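3-oxo-glucose-6-phosphate:glutamate aminotransferase (Bacillus subtilis subsp. subtilis, PDB 4K2M) catalyses the reversible pyridoxal phosphate-dependent transfer of an amino group from glutamate to 3-dehydro-glucose 6-phosphate, giving kanosamine 6-phosphate on the route to the antibiotic kanosamine. Local coordinates at residues R119-T124 with A257-T262; A123-T128 with F293-D298. All coordinates share one frame; numbering follows the deposited sequence.

Interaction 1 of 2, residues R119-T124 with A257-T262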
# COMPACT_ATOMS: atom_id res chain seq x y z
N ARG A 119 -23.35 0.74 5.44
CA ARG A 119 -23.45 -0.67 5.81
C ARG A 119 -22.13 -1.42 5.58
O ARG A 119 -21.78 -2.31 6.34
CB ARG A 119 -24.58 -1.35 5.04
CG ARG A 119 -25.96 -0.73 5.28
CD ARG A 119 -27.01 -1.38 4.38
NE ARG A 119 -27.02 -2.82 4.58
CZ ARG A 119 -27.69 -3.68 3.81
NH1 ARG A 119 -28.40 -3.25 2.78
NH2 ARG A 119 -27.63 -4.98 4.08
N TYR A 120 -21.41 -1.05 4.52
CA TYR A 120 -20.20 -1.77 4.14
C TYR A 120 -19.03 -0.84 3.98
O TYR A 120 -19.13 0.19 3.31
CB TYR A 120 -20.43 -2.51 2.81
CG TYR A 120 -21.64 -3.40 2.86
CD1 TYR A 120 -21.58 -4.62 3.54
CD2 TYR A 120 -22.84 -3.03 2.26
CE1 TYR A 120 -22.69 -5.44 3.61
CE2 TYR A 120 -23.95 -3.85 2.33
CZ TYR A 120 -23.86 -5.06 3.00
OH TYR A 120 -24.96 -5.88 3.07
N VAL A 121 -17.91 -1.20 4.59
CA VAL A 121 -16.68 -0.43 4.46
C VAL A 121 -15.59 -1.40 4.08
O VAL A 121 -15.43 -2.45 4.71
CB VAL A 121 -16.32 0.29 5.77
CG1 VAL A 121 -14.93 0.93 5.67
CG2 VAL A 121 -17.36 1.36 6.08
N ILE A 122 -14.87 -1.07 3.02
CA ILE A 122 -13.77 -1.89 2.54
C ILE A 122 -12.52 -1.03 2.69
O ILE A 122 -12.37 -0.02 1.99
CB ILE A 122 -13.95 -2.25 1.06
CG1 ILE A 122 -15.24 -3.05 0.84
CG2 ILE A 122 -12.76 -3.07 0.58
CD1 ILE A 122 -16.48 -2.20 0.45
N ALA A 123 -11.65 -1.41 3.63
CA ALA A 123 -10.44 -0.64 3.89
C ALA A 123 -9.39 -0.99 2.83
O ALA A 123 -9.15 -2.16 2.54
CB ALA A 123 -9.91 -0.93 5.30
N THR A 124 -8.77 0.04 2.26
CA THR A 124 -7.87 -0.14 1.13
C THR A 124 -6.47 0.36 1.45
O THR A 124 -6.24 0.95 2.51
CB THR A 124 -8.37 0.63 -0.10
OG1 THR A 124 -8.45 2.02 0.22
CG2 THR A 124 -9.75 0.16 -0.53
N ALA A 257 -3.20 4.29 3.48
CA ALA A 257 -4.43 3.53 3.64
C ALA A 257 -5.61 4.39 3.20
O ALA A 257 -5.48 5.60 3.09
CB ALA A 257 -4.61 3.12 5.12
N GLY A 258 -6.75 3.75 2.95
CA GLY A 258 -7.98 4.48 2.64
C GLY A 258 -9.18 3.58 2.85
O GLY A 258 -9.08 2.52 3.45
N ALA A 259 -10.35 4.00 2.38
CA ALA A 259 -11.51 3.13 2.49
C ALA A 259 -12.56 3.44 1.46
O ALA A 259 -12.64 4.56 0.96
CB ALA A 259 -12.12 3.23 3.87
N ILE A 260 -13.37 2.43 1.16
CA ILE A 260 -14.56 2.60 0.35
C ILE A 260 -15.75 2.34 1.26
O ILE A 260 -15.75 1.37 2.02
CB ILE A 260 -14.58 1.56 -0.77
CG1 ILE A 260 -13.46 1.81 -1.76
CG2 ILE A 260 -15.92 1.61 -1.51
CD1 ILE A 260 -13.25 0.66 -2.74
N ALA A 261 -16.77 3.19 1.20
CA ALA A 261 -17.97 2.95 1.99
C ALA A 261 -19.18 2.93 1.08
O ALA A 261 -19.29 3.76 0.18
CB ALA A 261 -18.13 4.00 3.07
N THR A 262 -20.08 1.97 1.30
CA THR A 262 -21.29 1.90 0.48
C THR A 262 -22.39 1.21 1.26
O THR A 262 -22.11 0.46 2.19
CB THR A 262 -21.04 1.18 -0.87
OG1 THR A 262 -22.22 1.27 -1.69
CG2 THR A 262 -20.68 -0.30 -0.66
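I122 and I260 face each other as an antiparallel hydrogen-bonded pair, their CB atoms 4.3 Å apart. From there I260 runs on toward T124: with CG1 anti to its own carbonyl carbon and CD1 extended beyond it, CD1 comes to 4.2 Å from T124 CG2, the two side chains meeting at about a right angle. Helix 127-137 covers I260 and T124 through A130, whereas I122 meets I272 of helix 265-275. On the opposite face V121 straddles two small residues, CG1 lying 4.1 Å from A259 CB and CG2 equally near A261 CB; L112 and S113 of helix 103-116 pack over V121.

These strands, 120-124 and 258-262, form one margin of the seven-stranded mixed sheet of the aspartate aminotransferase fold, whose strand order, counted along the chain, is 1-7-6-5-4-2-3; 120-124 is outermost, and 258-262 lies antiparallel between it and 240-244. The N-to-C directions of the two short segments are 160° apart, and six backbone hydrogen bonds hold the register. The bonding geometry changes along the ladder: Y120 N lies nearly on the C=O axis of T262 O (174°), but T124 N approaches G258 O from above the carbonyl plane, 54° out of it.

At the outer end T262 O sits at the edge of the Y120 ring, 3.6 Å from Y120 CD2. T262 OG1 bonds to D239 O and N264 N. At the other end T124 OG1, held by S126 O, lies 3.1 Å from G258 C, against the bare backbone of a glycine, and A257 beyond it touches the bound aldimine.

Interaction 2 of 2, residues A123-T128 with F293-D298. With O1G (3-deoxy-3-[(E)-({3-hydroxy-2-methyl-5-[(phosphonooxy)methyl]pyridin-4-yl}methylidene)amino]-6-O-phosphono-alpha-D-gluco pyranose), chain C; O1G (3-deoxy-3-[(E)-({3-hydroxy-2-methyl-5-[(phosphonooxy)methyl]pyridin-4-yl}methylidene)amino]-6-O-phosphono-alpha-D-gluco pyranose), chain I.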
# COMPACT_ATOMS: atom_id res chain seq x y z
N ALA A 123 -11.65 -1.41 3.63
CA ALA A 123 -10.44 -0.64 3.89
C ALA A 123 -9.39 -0.99 2.83
O ALA A 123 -9.15 -2.16 2.54
CB ALA A 123 -9.91 -0.93 5.30
N THR A 124 -8.77 0.04 2.26
CA THR A 124 -7.87 -0.14 1.13
C THR A 124 -6.47 0.36 1.45
O THR A 124 -6.24 0.95 2.51
CB THR A 124 -8.37 0.63 -0.10
OG1 THR A 124 -8.45 2.02 0.22
CG2 THR A 124 -9.75 0.16 -0.53
N SER A 125 -5.55 0.15 0.51
CA SER A 125 -4.15 0.50 0.71
C SER A 125 -3.87 1.98 0.48
O SER A 125 -2.77 2.43 0.77
CB SER A 125 -3.26 -0.34 -0.22
OG SER A 125 -3.70 -0.24 -1.55
N SER A 126 -4.84 2.72 -0.06
CA SER A 126 -4.73 4.18 -0.18
C SER A 126 -6.05 4.76 -0.63
O SER A 126 -6.92 4.03 -1.09
CB SER A 126 -3.65 4.59 -1.17
OG SER A 126 -4.03 4.26 -2.51
N GLY A 127 -6.17 6.08 -0.55
CA GLY A 127 -7.33 6.78 -1.08
C GLY A 127 -7.41 6.65 -2.59
O GLY A 127 -8.49 6.45 -3.15
N THR A 128 -6.26 6.73 -3.25
CA THR A 128 -6.21 6.57 -4.70
C THR A 128 -6.78 5.21 -5.11
O THR A 128 -7.59 5.12 -6.07
CB THR A 128 -4.75 6.68 -5.22
OG1 THR A 128 -4.23 7.97 -4.87
CG2 THR A 128 -4.72 6.53 -6.74
N PHE A 293 -6.63 -6.25 -7.65
CA PHE A 293 -5.38 -5.65 -7.22
C PHE A 293 -4.95 -6.22 -5.89
O PHE A 293 -5.66 -7.03 -5.29
CB PHE A 293 -5.55 -4.14 -7.07
CG PHE A 293 -6.00 -3.47 -8.32
CD1 PHE A 293 -5.08 -3.01 -9.25
CD2 PHE A 293 -7.36 -3.29 -8.57
CE1 PHE A 293 -5.49 -2.38 -10.42
CE2 PHE A 293 -7.78 -2.67 -9.74
CZ PHE A 293 -6.85 -2.21 -10.66
N ASN A 294 -3.78 -5.81 -5.42
CA ASN A 294 -3.37 -6.13 -4.06
C ASN A 294 -3.51 -4.87 -3.23
O ASN A 294 -2.51 -4.21 -2.91
CB ASN A 294 -1.92 -6.61 -4.03
CG ASN A 294 -1.50 -7.12 -2.66
OD1 ASN A 294 -2.33 -7.29 -1.76
ND2 ASN A 294 -0.19 -7.37 -2.49
N SER A 295 -4.74 -4.53 -2.86
CA SER A 295 -5.00 -3.19 -2.35
C SER A 295 -5.89 -3.12 -1.13
O SER A 295 -6.59 -2.13 -0.96
CB SER A 295 -5.58 -2.32 -3.45
OG SER A 295 -4.67 -2.20 -4.54
N LYS A 296 -5.88 -4.15 -0.28
CA LYS A 296 -6.49 -4.04 1.04
C LYS A 296 -5.59 -3.23 1.97
O LYS A 296 -4.37 -3.19 1.79
CB LYS A 296 -6.73 -5.42 1.66
CG LYS A 296 -7.76 -6.26 0.93
CD LYS A 296 -7.75 -7.71 1.43
CE LYS A 296 -8.15 -7.79 2.90
NZ LYS A 296 -9.47 -7.11 3.14
N MET A 297 -6.18 -2.60 2.98
CA MET A 297 -5.37 -1.97 4.03
C MET A 297 -4.63 -3.06 4.80
O MET A 297 -5.11 -4.19 4.90
CB MET A 297 -6.30 -1.20 4.98
CG MET A 297 -5.60 -0.51 6.13
SD MET A 297 -6.86 0.46 6.99
CE MET A 297 -5.86 1.44 8.09
N ASP A 298 -3.45 -2.73 5.33
CA ASP A 298 -2.71 -3.66 6.17
C ASP A 298 -3.29 -3.72 7.58
O ASP A 298 -3.67 -2.69 8.14
CB ASP A 298 -1.25 -3.22 6.27
CG ASP A 298 -0.47 -3.49 4.99
OD1 ASP A 298 -0.91 -4.38 4.23
OD2 ASP A 298 0.55 -2.81 4.75
P O1G C . -4.09 8.87 -0.95
C3A O1G C . -6.62 14.01 -1.96
O3 O1G C . -6.18 15.12 -1.32
C1 O1G C . -0.69 15.83 -0.54
N1' O1G C . -8.22 12.86 -3.26
C2 O1G C . -2.14 15.55 -0.91
O2 O1G C . -2.87 16.70 -0.36
C9A O1G C . -7.83 13.99 -2.65
C2A O1G C . -8.76 15.19 -2.73
C3 O1G C . -2.68 14.22 -0.34
N3' O1G C . -3.97 14.02 -1.02
O1 O1G C . -0.54 16.15 0.85
C4 O1G C . -1.69 13.06 -0.54
O4 O1G C . -2.15 12.11 0.44
C4A O1G C . -5.82 12.88 -1.91
C4B O1G C . -4.52 12.88 -1.21
C5 O1G C . -0.31 13.51 -0.07
O5 O1G C . 0.13 14.67 -0.78
C5A O1G C . -6.25 11.72 -2.55
C5T O1G C . -5.50 10.38 -2.61
C6 O1G C . 0.79 12.55 -0.40
C6A O1G C . -7.46 11.74 -3.23
OP1 O1G C . -3.99 7.96 -2.15
OP2 O1G C . -4.51 8.16 0.30
OP3 O1G C . -2.85 9.78 -0.81
OP4 O1G C . -5.37 9.85 -1.27
O6 O1G C . 1.99 12.79 0.22
P' O1G C . 2.96 11.58 0.66
OP6 O1G C . 2.18 10.78 1.68
OP7 O1G C . 3.33 10.80 -0.58
OP8 O1G C . 4.15 12.33 1.26
P O1G I . 2.79 -9.14 -3.17
C3A O1G I . 4.21 -14.30 -5.41
O3 O1G I . 4.29 -15.39 -4.60
C1 O1G I . 0.46 -15.99 -0.61
N1' O1G I . 4.62 -13.21 -7.46
C2 O1G I . 1.36 -15.73 -1.81
O2 O1G I . 2.28 -16.87 -1.88
C9A O1G I . 4.73 -14.31 -6.70
C2A O1G I . 5.41 -15.54 -7.28
C3 O1G I . 2.15 -14.42 -1.68
N3' O1G I . 2.72 -14.24 -3.03
O1 O1G I . 1.26 -16.26 0.55
C4 O1G I . 1.26 -13.24 -1.23
O4 O1G I . 2.26 -12.31 -0.77
C4A O1G I . 3.60 -13.15 -4.91
C4B O1G I . 3.03 -13.11 -3.55
C5 O1G I . 0.46 -13.68 -0.01
O5 O1G I . -0.35 -14.83 -0.30
C5A O1G I . 3.51 -12.03 -5.71
C5T O1G I . 2.87 -10.69 -5.33
C6 O1G I . -0.55 -12.68 0.46
C6A O1G I . 4.04 -12.08 -6.99
OP1 O1G I . 1.93 -8.20 -3.99
OP2 O1G I . 3.89 -8.41 -2.46
OP3 O1G I . 1.92 -10.02 -2.25
OP4 O1G I . 3.60 -10.13 -4.19
O6 O1G I . -1.24 -12.97 1.62
P' O1G I . -1.72 -11.77 2.58
OP6 O1G I . -0.48 -10.95 2.88
OP7 O1G I . -2.80 -11.02 1.82
OP8 O1G I . -2.24 -12.52 3.81
O HOH W 1 -10.27 -4.67 3.23
O HOH W 2 -1.09 -1.82 -2.71
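N294 O and S125 OG are joined through a water, which donates to the carbonyl and accepts a weak hydrogen bond from S125 OG. The N294 side chain turns from this contact: its CG is anti to the backbone N (chi1 -173°), and ND2 donates to phosphate oxygen OP1 of the chain I aldimine at 2.7 Å. S295 O receives S125 N at 2.9 Å, a bent bond (135° at the hydrogen) arriving 60° out of the carbonyl plane, while S125 OG rests 3.4 Å from S295 CB. K296 pairs with T124 as a single backbone bridge, CA to CA 4.1 Å. Its side chain bends at chi3 and chi4, and NZ donates to a water that in turn donates to A123 O. That carbonyl also accepts M297 N at 3.0 Å, well above its plane. M297 lays CB 3.6 Å from A123 CB and 3.3 Å from T124 O.

Beyond the bridge, G127 N and T128 N donate to OP2 and OP1 of the other aldimine, in chain C, and T128 OG1 also reaches OP1 at 2.7 Å. This phosphate cup at the start of helix 127-137, with S126 as N-cap, and N294 thus serve different active sites of the homodimer. Loop 293-298, which in sequence lies between helices 265-275 and 299-308, packs against the end of strand 120-124, with L105 and F108 of helix 103-116 on M297.

How the interactions relate
From the N terminus, strand 120-124 comes first and takes part in both contacts, with A123 and T124 shared. Interaction 1 closes a span of 132 residues, containing the strands from 145-148 to 240-244, when 258-262 returns beside it. The chain then passes through helix 265-275, and interaction 2 closes a longer span of 164 residues at 293-298. The ranges interleave rather than nest: interaction 2 begins four residues later and ends well beyond interaction 1. Their centres are 9 Å apart, and A257 CB meets M297 CE at 3.6 Å. Together they place strand 120-124 between its sheet neighbour and the loop before helix 299-308, joining the sheet margin to the dimer's active-site region.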